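Local atomic coordinates of Cry23AA1 (PDB entry 4RHZ), a protein that probably acts as the larger, zinc-binding, pore-forming partner of a binary Bacillus thuringiensis crystal toxin, in complex with Cry37Aa1. Residues 31-42 / 161-172; 134-143 / 224-233. One frame throughout, in Å; residues are numbered along the deposited sequence. Where two conformers were deposited one is given.

Contact 1 (31-42 / 161-172)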
loop_
_atom_site.group_PDB
_atom_site.type_symbol
_atom_site.label_atom_id
_atom_site.label_comp_id
_atom_site.label_asym_id
_atom_site.label_seq_id
_atom_site.Cartn_x
_atom_site.Cartn_y
_atom_site.Cartn_z
ATOM N N PHE A 31 -4.927 -36.559 -20.073
ATOM C CA PHE A 31 -4.480 -35.191 -19.917
ATOM C C PHE A 31 -4.772 -34.636 -18.532
ATOM O O PHE A 31 -5.911 -34.670 -18.074
ATOM C CB PHE A 31 -5.052 -34.265 -20.941
ATOM C CG PHE A 31 -4.333 -33.005 -20.983
ATOM C CD1 PHE A 31 -3.197 -32.890 -21.753
ATOM C CD2 PHE A 31 -4.742 -31.924 -20.180
ATOM C CE1 PHE A 31 -2.500 -31.692 -21.797
ATOM C CE2 PHE A 31 -4.041 -30.741 -20.195
ATOM C CZ PHE A 31 -2.900 -30.620 -21.027
ATOM N N LYS A 32 -3.735 -34.153 -17.859
ATOM C CA LYS A 32 -4.009 -33.523 -16.577
ATOM C C LYS A 32 -3.300 -32.184 -16.267
ATOM O O LYS A 32 -2.159 -31.917 -16.674
ATOM C CB LYS A 32 -4.011 -34.539 -15.394
ATOM C CG LYS A 32 -2.752 -35.389 -15.264
ATOM C CD LYS A 32 -2.765 -36.317 -13.979
ATOM C CE LYS A 32 -1.324 -36.682 -13.512
ATOM N NZ LYS A 32 -1.114 -36.501 -12.017
ATOM N N VAL A 33 -4.042 -31.336 -15.564
ATOM C CA VAL A 33 -3.478 -30.123 -14.972
ATOM C C VAL A 33 -3.413 -30.289 -13.439
ATOM O O VAL A 33 -4.341 -30.723 -12.815
ATOM C CB VAL A 33 -4.327 -28.921 -15.316
ATOM C CG1 VAL A 33 -3.695 -27.596 -14.709
ATOM C CG2 VAL A 33 -4.522 -28.819 -16.840
ATOM N N PHE A 34 -2.304 -29.934 -12.834
ATOM C CA PHE A 34 -2.197 -30.077 -11.380
ATOM C C PHE A 34 -1.083 -29.165 -10.825
ATOM O O PHE A 34 -0.380 -28.440 -11.618
ATOM C CB PHE A 34 -1.929 -31.574 -11.012
ATOM C CG PHE A 34 -0.680 -32.138 -11.667
ATOM C CD1 PHE A 34 0.510 -32.256 -10.950
ATOM C CD2 PHE A 34 -0.684 -32.517 -13.035
ATOM C CE1 PHE A 34 1.675 -32.811 -11.576
ATOM C CE2 PHE A 34 0.468 -33.048 -13.657
ATOM C CZ PHE A 34 1.646 -33.180 -12.942
ATOM N N ASN A 35 -0.905 -29.234 -9.487
ATOM C CA ASN A 35 -0.018 -28.332 -8.736
ATOM C C ASN A 35 -0.267 -26.892 -9.147
ATOM O O ASN A 35 0.682 -26.168 -9.470
ATOM C CB ASN A 35 1.469 -28.634 -9.017
ATOM C CG ASN A 35 1.896 -30.010 -8.537
ATOM O OD1 ASN A 35 1.224 -30.609 -7.695
ATOM N ND2 ASN A 35 2.983 -30.542 -9.117
ATOM N N GLU A 36 -1.529 -26.497 -9.236
ATOM C CA GLU A 36 -1.861 -25.079 -9.450
ATOM C C GLU A 36 -1.366 -24.280 -8.243
ATOM O O GLU A 36 -1.474 -24.719 -7.079
ATOM C CB GLU A 36 -3.364 -24.877 -9.565
ATOM C CG GLU A 36 -3.975 -25.476 -10.811
ATOM C CD GLU A 36 -4.675 -26.784 -10.546
ATOM O OE1 GLU A 36 -4.125 -27.650 -9.822
ATOM O OE2 GLU A 36 -5.811 -26.919 -11.044
ATOM N N SER A 37 -0.827 -23.109 -8.519
ATOM C CA SER A 37 -0.190 -22.349 -7.485
ATOM C C SER A 37 -0.064 -20.913 -7.906
ATOM O O SER A 37 0.636 -20.620 -8.883
ATOM C CB SER A 37 1.191 -22.932 -7.233
ATOM O OG SER A 37 1.893 -22.142 -6.281
ATOM N N VAL A 38 -0.755 -20.023 -7.197
ATOM C CA VAL A 38 -0.512 -18.600 -7.373
ATOM C C VAL A 38 0.300 -18.094 -6.150
ATOM O O VAL A 38 -0.126 -18.234 -5.000
ATOM C CB VAL A 38 -1.839 -17.834 -7.504
ATOM C CG1 VAL A 38 -1.596 -16.311 -7.427
ATOM C CG2 VAL A 38 -2.605 -18.255 -8.803
ATOM N N THR A 39 1.488 -17.574 -6.404
ATOM C CA THR A 39 2.328 -17.093 -5.346
ATOM C C THR A 39 2.815 -15.652 -5.588
ATOM O O THR A 39 3.221 -15.293 -6.689
ATOM C CB THR A 39 3.527 -18.044 -5.041
ATOM O OG1 THR A 39 4.321 -18.151 -6.200
ATOM C CG2 THR A 39 3.073 -19.466 -4.569
ATOM N N PRO A 40 2.746 -14.817 -4.533
ATOM C CA PRO A 40 3.166 -13.413 -4.518
ATOM C C PRO A 40 4.650 -13.376 -4.700
ATOM O O PRO A 40 5.302 -14.188 -4.134
ATOM C CB PRO A 40 2.792 -12.952 -3.092
ATOM C CG PRO A 40 2.880 -14.234 -2.264
ATOM C CD PRO A 40 2.290 -15.272 -3.203
ATOM N N GLN A 41 5.177 -12.450 -5.483
ATOM C CA GLN A 41 6.605 -12.375 -5.677
ATOM C C GLN A 41 7.366 -11.891 -4.418
ATOM O O GLN A 41 8.543 -12.220 -4.266
ATOM C CB GLN A 41 6.944 -11.520 -6.904
ATOM C CG GLN A 41 6.662 -12.331 -8.168
ATOM C CD GLN A 41 7.067 -11.674 -9.475
ATOM O OE1 GLN A 41 7.623 -10.551 -9.509
ATOM N NE2 GLN A 41 6.777 -12.375 -10.584
ATOM N N PHE A 42 6.692 -11.101 -3.565
ATOM C CA PHE A 42 7.176 -10.685 -2.266
ATOM C C PHE A 42 5.966 -10.561 -1.385
ATOM O O PHE A 42 4.828 -10.580 -1.845
ATOM C CB PHE A 42 7.972 -9.358 -2.329
ATOM C CG PHE A 42 7.236 -8.204 -3.004
ATOM C CD1 PHE A 42 6.267 -7.477 -2.307
ATOM C CD2 PHE A 42 7.516 -7.856 -4.316
ATOM C CE1 PHE A 42 5.579 -6.413 -2.909
ATOM C CE2 PHE A 42 6.839 -6.803 -4.939
ATOM C CZ PHE A 42 5.842 -6.078 -4.222
ATOM N N VAL A 161 1.147 -6.011 -5.957
ATOM C CA VAL A 161 2.092 -7.143 -5.876
ATOM C C VAL A 161 2.002 -8.062 -7.107
ATOM O O VAL A 161 0.944 -8.585 -7.387
ATOM C CB VAL A 161 1.869 -7.960 -4.639
ATOM C CG1 VAL A 161 2.945 -9.023 -4.484
ATOM C CG2 VAL A 161 1.802 -7.073 -3.344
ATOM N N PRO A 162 3.118 -8.240 -7.852
ATOM C CA PRO A 162 3.101 -9.236 -8.926
ATOM C C PRO A 162 2.948 -10.621 -8.343
ATOM O O PRO A 162 3.512 -10.929 -7.278
ATOM C CB PRO A 162 4.480 -9.084 -9.592
ATOM C CG PRO A 162 4.969 -7.677 -9.235
ATOM C CD PRO A 162 4.350 -7.415 -7.874
ATOM N N VAL A 163 2.128 -11.452 -8.984
ATOM C CA VAL A 163 2.090 -12.856 -8.563
ATOM C C VAL A 163 2.508 -13.762 -9.745
ATOM O O VAL A 163 2.373 -13.386 -10.949
ATOM C CB VAL A 163 0.716 -13.277 -7.980
ATOM C CG1 VAL A 163 0.255 -12.307 -6.883
ATOM C CG2 VAL A 163 -0.361 -13.346 -9.075
ATOM N N ASN A 164 3.039 -14.926 -9.368
ATOM C CA ASN A 164 3.319 -16.012 -10.261
ATOM C C ASN A 164 2.076 -16.870 -10.380
ATOM O O ASN A 164 1.504 -17.266 -9.365
ATOM C CB ASN A 164 4.416 -16.860 -9.666
ATOM C CG ASN A 164 5.700 -16.093 -9.504
ATOM O OD1 ASN A 164 6.116 -15.328 -10.393
ATOM N ND2 ASN A 164 6.306 -16.240 -8.328
ATOM N N VAL A 165 1.678 -17.159 -11.617
ATOM C CA VAL A 165 0.493 -17.975 -11.928
ATOM C C VAL A 165 1.002 -19.260 -12.665
ATOM O O VAL A 165 1.389 -19.211 -13.824
ATOM C CB VAL A 165 -0.474 -17.156 -12.830
ATOM C CG1 VAL A 165 -1.694 -17.957 -13.226
ATOM C CG2 VAL A 165 -0.899 -15.835 -12.151
ATOM N N GLU A 166 1.033 -20.378 -11.964
ATOM C CA GLU A 166 1.793 -21.539 -12.345
ATOM C C GLU A 166 0.981 -22.796 -12.245
ATOM O O GLU A 166 0.104 -22.915 -11.369
ATOM C CB GLU A 166 3.006 -21.701 -11.435
ATOM C CG GLU A 166 4.060 -20.670 -11.747
ATOM C CD GLU A 166 5.296 -20.893 -10.904
ATOM O OE1 GLU A 166 6.290 -21.386 -11.441
ATOM O OE2 GLU A 166 5.265 -20.650 -9.686
ATOM N N CYS A 167 1.285 -23.743 -13.134
ATOM C CA CYS A 167 0.808 -25.150 -12.960
ATOM C C CYS A 167 1.660 -26.146 -13.770
ATOM O O CYS A 167 2.496 -25.741 -14.578
ATOM C CB CYS A 167 -0.657 -25.323 -13.316
ATOM S SG CYS A 167 -0.965 -24.849 -15.020
ATOM N N ASP A 168 1.435 -27.432 -13.517
ATOM C CA ASP A 168 2.025 -28.549 -14.283
ATOM C C ASP A 168 0.964 -29.203 -15.136
ATOM O O ASP A 168 -0.221 -29.190 -14.823
ATOM C CB ASP A 168 2.568 -29.627 -13.341
ATOM C CG ASP A 168 3.813 -29.170 -12.574
ATOM O OD1 ASP A 168 4.566 -28.324 -13.116
ATOM O OD2 ASP A 168 4.043 -29.697 -11.458
ATOM N N MET A 169 1.421 -29.830 -16.200
ATOM C CA MET A 169 0.533 -30.484 -17.139
ATOM C C MET A 169 1.255 -31.750 -17.590
ATOM O O MET A 169 2.481 -31.742 -17.810
ATOM C CB MET A 169 0.291 -29.561 -18.316
ATOM C CG MET A 169 -0.750 -28.534 -18.050
ATOM S SD MET A 169 -1.067 -27.467 -19.486
ATOM C CE MET A 169 -1.659 -25.968 -18.673
ATOM N N SER A 170 0.507 -32.840 -17.686
ATOM C CA SER A 170 1.026 -34.080 -18.259
ATOM C C SER A 170 -0.076 -34.651 -19.137
ATOM O O SER A 170 -1.273 -34.291 -18.976
ATOM C CB SER A 170 1.378 -35.094 -17.181
ATOM O OG SER A 170 0.182 -35.395 -16.506
ATOM N N GLY A 171 0.338 -35.535 -20.064
ATOM C CA GLY A 171 -0.613 -36.110 -20.993
ATOM C C GLY A 171 -0.546 -35.568 -22.398
ATOM O O GLY A 171 0.323 -34.773 -22.704
ATOM N N THR A 172 -1.474 -36.002 -23.273
ATOM C CA THR A 172 -1.298 -35.745 -24.688
ATOM C C THR A 172 -2.583 -35.268 -25.294
ATOM O O THR A 172 -3.651 -35.372 -24.681
ATOM C CB THR A 172 -0.937 -37.048 -25.428
ATOM O OG1 THR A 172 -1.982 -38.016 -25.209
ATOM C CG2 THR A 172 0.401 -37.621 -24.975
HETATM O O HOH W 1 3.432 -19.850 -8.013
#
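The F34 ring lies over D168, with D168 CB under one face, 3.8 Å from the ring centroid, a CH-pi contact. K32 NZ hangs above the opposite face, toward the rim. F34 CG sits between its own N and C (chi1 57°), which brings the ring over the neighbouring D168. F31 takes S170 O over one face and M169 SD at its edge, a Met-aromatic contact. V161 CG1 lies over the face of F42. N35 ND2 gives a 2.7 Å hydrogen bond to D168 OD2 on the anti side, with amide and carboxylate planes 72° apart. Q41 NE2 bonds N164 OD1 at 3.0 Å, from above the carbonyl plane. A water lies within bonding distance of S37 O, T39 OG1 and E166 OE2. The backbones form an antiparallel pair in the long-stranded sheet of an aerolysin-type toxin, away from the zinc site. A beta bulge between F34 and S37 shifts the register by one. V38 CG1 meets V163 CG2 at 3.6 Å on the face that also carries V33 and M169. Strand 211-235 pairs with the other edge of 161-170, where H212 bonds both E166 OE1 and D168 OD1. Strands 96-105 and 111-119 cover the V38 and V163 side through F101 and Y118.

Contact 2 (134-143 / 224-233)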
loop_
_atom_site.group_PDB
_atom_site.type_symbol
_atom_site.label_atom_id
_atom_site.label_comp_id
_atom_site.label_asym_id
_atom_site.label_seq_id
_atom_site.Cartn_x
_atom_site.Cartn_y
_atom_site.Cartn_z
ATOM N N TRP A 134 -15.936 3.552 9.503
ATOM C CA TRP A 134 -15.161 3.535 10.753
ATOM C C TRP A 134 -15.966 4.337 11.805
ATOM O O TRP A 134 -16.538 5.352 11.495
ATOM C CB TRP A 134 -13.769 4.167 10.532
ATOM C CG TRP A 134 -12.931 3.405 9.538
ATOM C CD1 TRP A 134 -13.068 3.428 8.187
ATOM C CD2 TRP A 134 -11.847 2.500 9.817
ATOM N NE1 TRP A 134 -12.150 2.578 7.601
ATOM C CE2 TRP A 134 -11.382 2.005 8.576
ATOM C CE3 TRP A 134 -11.251 2.045 10.984
ATOM C CZ2 TRP A 134 -10.349 1.060 8.467
ATOM C CZ3 TRP A 134 -10.220 1.127 10.893
ATOM C CH2 TRP A 134 -9.784 0.632 9.625
ATOM N N SER A 135 -16.074 3.823 13.016
ATOM C CA SER A 135 -16.672 4.589 14.105
ATOM C C SER A 135 -15.911 4.334 15.407
ATOM O O SER A 135 -15.634 3.205 15.769
ATOM C CB SER A 135 -18.178 4.276 14.218
ATOM O OG SER A 135 -18.856 4.720 13.040
ATOM N N ASP A 136 -15.529 5.383 16.100
ATOM C CA ASP A 136 -14.713 5.146 17.250
ATOM C C ASP A 136 -15.101 6.193 18.297
ATOM O O ASP A 136 -15.540 7.316 17.951
ATOM C CB ASP A 136 -13.227 5.330 16.847
ATOM C CG ASP A 136 -12.651 4.148 16.008
ATOM O OD1 ASP A 136 -12.376 4.348 14.780
ATOM O OD2 ASP A 136 -12.417 3.056 16.579
ATOM N N SER A 137 -14.902 5.866 19.569
ATOM C CA SER A 137 -15.080 6.877 20.603
ATOM C C SER A 137 -14.321 6.512 21.823
ATOM O O SER A 137 -13.907 5.364 22.000
ATOM C CB SER A 137 -16.535 7.117 20.944
ATOM O OG SER A 137 -17.030 5.945 21.447
ATOM N N THR A 138 -14.031 7.524 22.634
ATOM C CA THR A 138 -13.222 7.287 23.824
ATOM C C THR A 138 -13.611 8.416 24.794
ATOM O O THR A 138 -14.213 9.442 24.384
ATOM C CB THR A 138 -11.741 7.261 23.504
ATOM O OG1 THR A 138 -10.990 6.712 24.594
ATOM C CG2 THR A 138 -11.203 8.654 23.130
ATOM N N LYS A 139 -13.306 8.192 26.069
ATOM C CA LYS A 139 -13.787 9.034 27.136
ATOM C C LYS A 139 -12.535 9.644 27.702
ATOM O O LYS A 139 -11.654 8.965 28.212
ATOM C CB LYS A 139 -14.479 8.168 28.155
ATOM C CG LYS A 139 -15.595 8.846 28.945
ATOM C CD LYS A 139 -15.718 8.146 30.344
ATOM C CE LYS A 139 -17.110 8.272 30.946
ATOM N NZ LYS A 139 -17.449 7.117 31.856
ATOM N N VAL A 140 -12.410 10.939 27.577
ATOM C CA VAL A 140 -11.184 11.526 28.067
ATOM C C VAL A 140 -11.450 12.354 29.326
ATOM O O VAL A 140 -12.520 12.948 29.498
ATOM C CB VAL A 140 -10.483 12.411 26.976
ATOM C CG1 VAL A 140 -11.414 13.470 26.461
ATOM C CG2 VAL A 140 -9.243 13.095 27.572
ATOM N N THR A 141 -10.444 12.390 30.178
ATOM C CA THR A 141 -10.463 13.248 31.342
ATOM C C THR A 141 -9.682 14.509 31.022
ATOM O O THR A 141 -8.483 14.441 30.749
ATOM C CB THR A 141 -9.814 12.529 32.519
ATOM O OG1 THR A 141 -10.600 11.380 32.832
ATOM C CG2 THR A 141 -9.745 13.450 33.754
ATOM N N ILE A 142 -10.372 15.634 31.047
ATOM C CA ILE A 142 -9.728 16.911 30.802
ATOM C C ILE A 142 -9.389 17.671 32.109
ATOM O O ILE A 142 -10.311 18.190 32.763
ATOM C CB ILE A 142 -10.632 17.813 29.972
ATOM C CG1 ILE A 142 -11.119 17.029 28.737
ATOM C CG2 ILE A 142 -9.873 19.081 29.609
ATOM C CD1 ILE A 142 -12.172 17.701 28.012
ATOM N N PRO A 143 -8.093 17.805 32.447
ATOM C CA PRO A 143 -7.791 18.587 33.633
ATOM C C PRO A 143 -8.361 19.990 33.577
ATOM O O PRO A 143 -8.786 20.454 32.539
ATOM C CB PRO A 143 -6.249 18.627 33.682
ATOM C CG PRO A 143 -5.840 17.317 33.007
ATOM C CD PRO A 143 -6.883 17.222 31.853
ATOM N N GLY A 224 -8.103 1.492 4.332
ATOM C CA GLY A 224 -7.819 1.880 5.705
ATOM C C GLY A 224 -7.349 0.652 6.421
ATOM O O GLY A 224 -7.975 -0.431 6.307
ATOM N N LEU A 225 -6.277 0.790 7.173
ATOM C CA LEU A 225 -5.855 -0.331 7.958
ATOM C C LEU A 225 -6.278 -0.271 9.407
ATOM O O LEU A 225 -6.500 -1.319 10.013
ATOM C CB LEU A 225 -4.358 -0.461 7.942
ATOM C CG LEU A 225 -3.659 -0.507 6.593
ATOM C CD1 LEU A 225 -2.170 -0.288 6.889
ATOM C CD2 LEU A 225 -3.899 -1.914 5.906
ATOM N N ARG A 226 -6.312 0.946 9.970
ATOM C CA ARG A 226 -6.683 1.182 11.365
ATOM C C ARG A 226 -6.922 2.649 11.624
ATOM O O ARG A 226 -6.451 3.519 10.835
ATOM C CB ARG A 226 -5.687 0.643 12.343
ATOM C CG ARG A 226 -4.295 0.895 11.954
ATOM C CD ARG A 226 -3.563 1.220 13.141
ATOM N NE ARG A 226 -2.584 0.243 13.486
ATOM C CZ ARG A 226 -2.306 -0.131 14.746
ATOM N NH1 ARG A 226 -2.979 0.372 15.796
ATOM N NH2 ARG A 226 -1.348 -1.034 14.950
ATOM N N SER A 227 -7.730 2.900 12.664
ATOM C CA SER A 227 -8.101 4.234 13.113
ATOM C C SER A 227 -7.367 4.450 14.450
ATOM O O SER A 227 -7.072 3.493 15.193
ATOM C CB SER A 227 -9.624 4.377 13.254
ATOM O OG SER A 227 -10.100 3.484 14.290
ATOM N N ILE A 228 -6.982 5.694 14.694
ATOM C CA ILE A 228 -6.326 6.085 15.915
ATOM C C ILE A 228 -7.005 7.424 16.370
ATOM O O ILE A 228 -7.415 8.261 15.519
ATOM C CB ILE A 228 -4.842 6.309 15.646
ATOM C CG1 ILE A 228 -4.141 4.989 15.404
ATOM C CG2 ILE A 228 -4.141 6.981 16.854
ATOM C CD1 ILE A 228 -2.736 5.152 14.808
ATOM N N ILE A 229 -7.173 7.603 17.686
ATOM C CA ILE A 229 -7.627 8.896 18.246
ATOM C C ILE A 229 -6.433 9.525 18.895
ATOM O O ILE A 229 -5.833 8.953 19.810
ATOM C CB ILE A 229 -8.747 8.712 19.236
ATOM C CG1 ILE A 229 -10.002 8.254 18.456
ATOM C CG2 ILE A 229 -9.022 10.035 19.948
ATOM C CD1 ILE A 229 -11.102 7.735 19.312
ATOM N N GLN A 230 -6.022 10.675 18.397
ATOM C CA GLN A 230 -4.790 11.225 18.857
ATOM C C GLN A 230 -5.144 12.438 19.732
ATOM O O GLN A 230 -5.779 13.399 19.263
ATOM C CB GLN A 230 -3.958 11.665 17.618
ATOM C CG GLN A 230 -2.789 12.567 17.897
ATOM C CD GLN A 230 -2.257 13.257 16.646
ATOM O OE1 GLN A 230 -1.668 12.585 15.782
ATOM N NE2 GLN A 230 -2.380 14.599 16.574
ATOM N N VAL A 231 -4.729 12.403 20.994
ATOM C CA VAL A 231 -5.223 13.424 21.964
ATOM C C VAL A 231 -4.108 14.288 22.458
ATOM O O VAL A 231 -3.122 13.795 23.063
ATOM C CB VAL A 231 -5.950 12.783 23.154
ATOM C CG1 VAL A 231 -6.474 13.907 24.143
ATOM C CG2 VAL A 231 -7.177 11.940 22.655
ATOM N N THR A 232 -4.270 15.585 22.213
ATOM C CA THR A 232 -3.363 16.596 22.782
ATOM C C THR A 232 -4.001 17.464 23.892
ATOM O O THR A 232 -5.039 18.105 23.662
ATOM C CB THR A 232 -2.804 17.540 21.646
ATOM O OG1 THR A 232 -2.108 16.717 20.673
ATOM C CG2 THR A 232 -1.817 18.467 22.200
ATOM N N GLU A 233 -3.384 17.509 25.080
ATOM C CA GLU A 233 -3.889 18.436 26.144
ATOM C C GLU A 233 -2.968 19.606 26.195
ATOM O O GLU A 233 -1.789 19.415 26.236
ATOM C CB GLU A 233 -3.831 17.832 27.544
ATOM C CG GLU A 233 -4.370 16.486 27.701
ATOM C CD GLU A 233 -4.337 15.942 29.180
ATOM O OE1 GLU A 233 -3.824 16.625 30.145
ATOM O OE2 GLU A 233 -4.835 14.813 29.358
#
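Strands 134-142 and 224-233 run roughly the same way, 31° apart, and approach to 8.3 Å between axes. They face each other through side chains, consistent with a sandwich-like region where the curled sheet packs on itself. W134 CA and S227 CA are 7.5 Å apart, too far for backbone pairing. W134, D136, T138 and V140 point toward S227, I229 and V231. L225 and R226 form a classic beta bulge opposite Q155 of strand 146-179.

The six-membered part of the W134 indole reaches the backbone around that bulge. W134 CZ2 comes to 3.5 Å from G224 O, which lies at the ring edge. W134 CH2 and CZ3 approach R226 N and S227 N obliquely, and CE3 meets S227 CB at 3.6 Å. Next along the strand, S227 OG donates to D136 OD1 at a modelled 2.5 Å, so short that the exact length is doubtful. A chi1 of 64° turns the S227 hydroxyl across to D136. I229 CD1 lies between D136 CB and T138 CG2, 3.9 Å from the latter. V140 CG2 and V231 CG1 meet loosely at 4.5 Å. At the far end, E233 OE1 touches P143 CD at 3.6 Å, the two side chains crossing at about a right angle.

D136 and S227 are buried, but their polar atoms have further partners. Y152 OH also bonds D136 OD1, and S253 OG bonds D136 OD2. Three hydroxyls thus bond this buried carboxylate, which would probably help it stay ionised. The S253 amide holds S227 OG instead. The contact joins the two strands by one polar cluster, with the indole on one side and aliphatic groups on the other.

Overall arrangement
Contacts 1 and 2 lie on opposite sides of the chain's centre, with their own centres 46 Å apart. Their nearest atoms are about 12 Å apart, so they do not touch. Long strands connect them: 161-172 belongs to strand 146-179 and 224-233 to strand 211-235, which are neighbours in one sheet. This elongated build fits the aerolysin-like family. The zinc site of H79, E130 and H132 is closer to contact 2. The W134 side chain is about 8 Å from the zinc ion and about 4 Å from the side chain of H132. Contact 1 is remote from the metal. Contact 2 also borders Cry37Aa1, which bonds Q230.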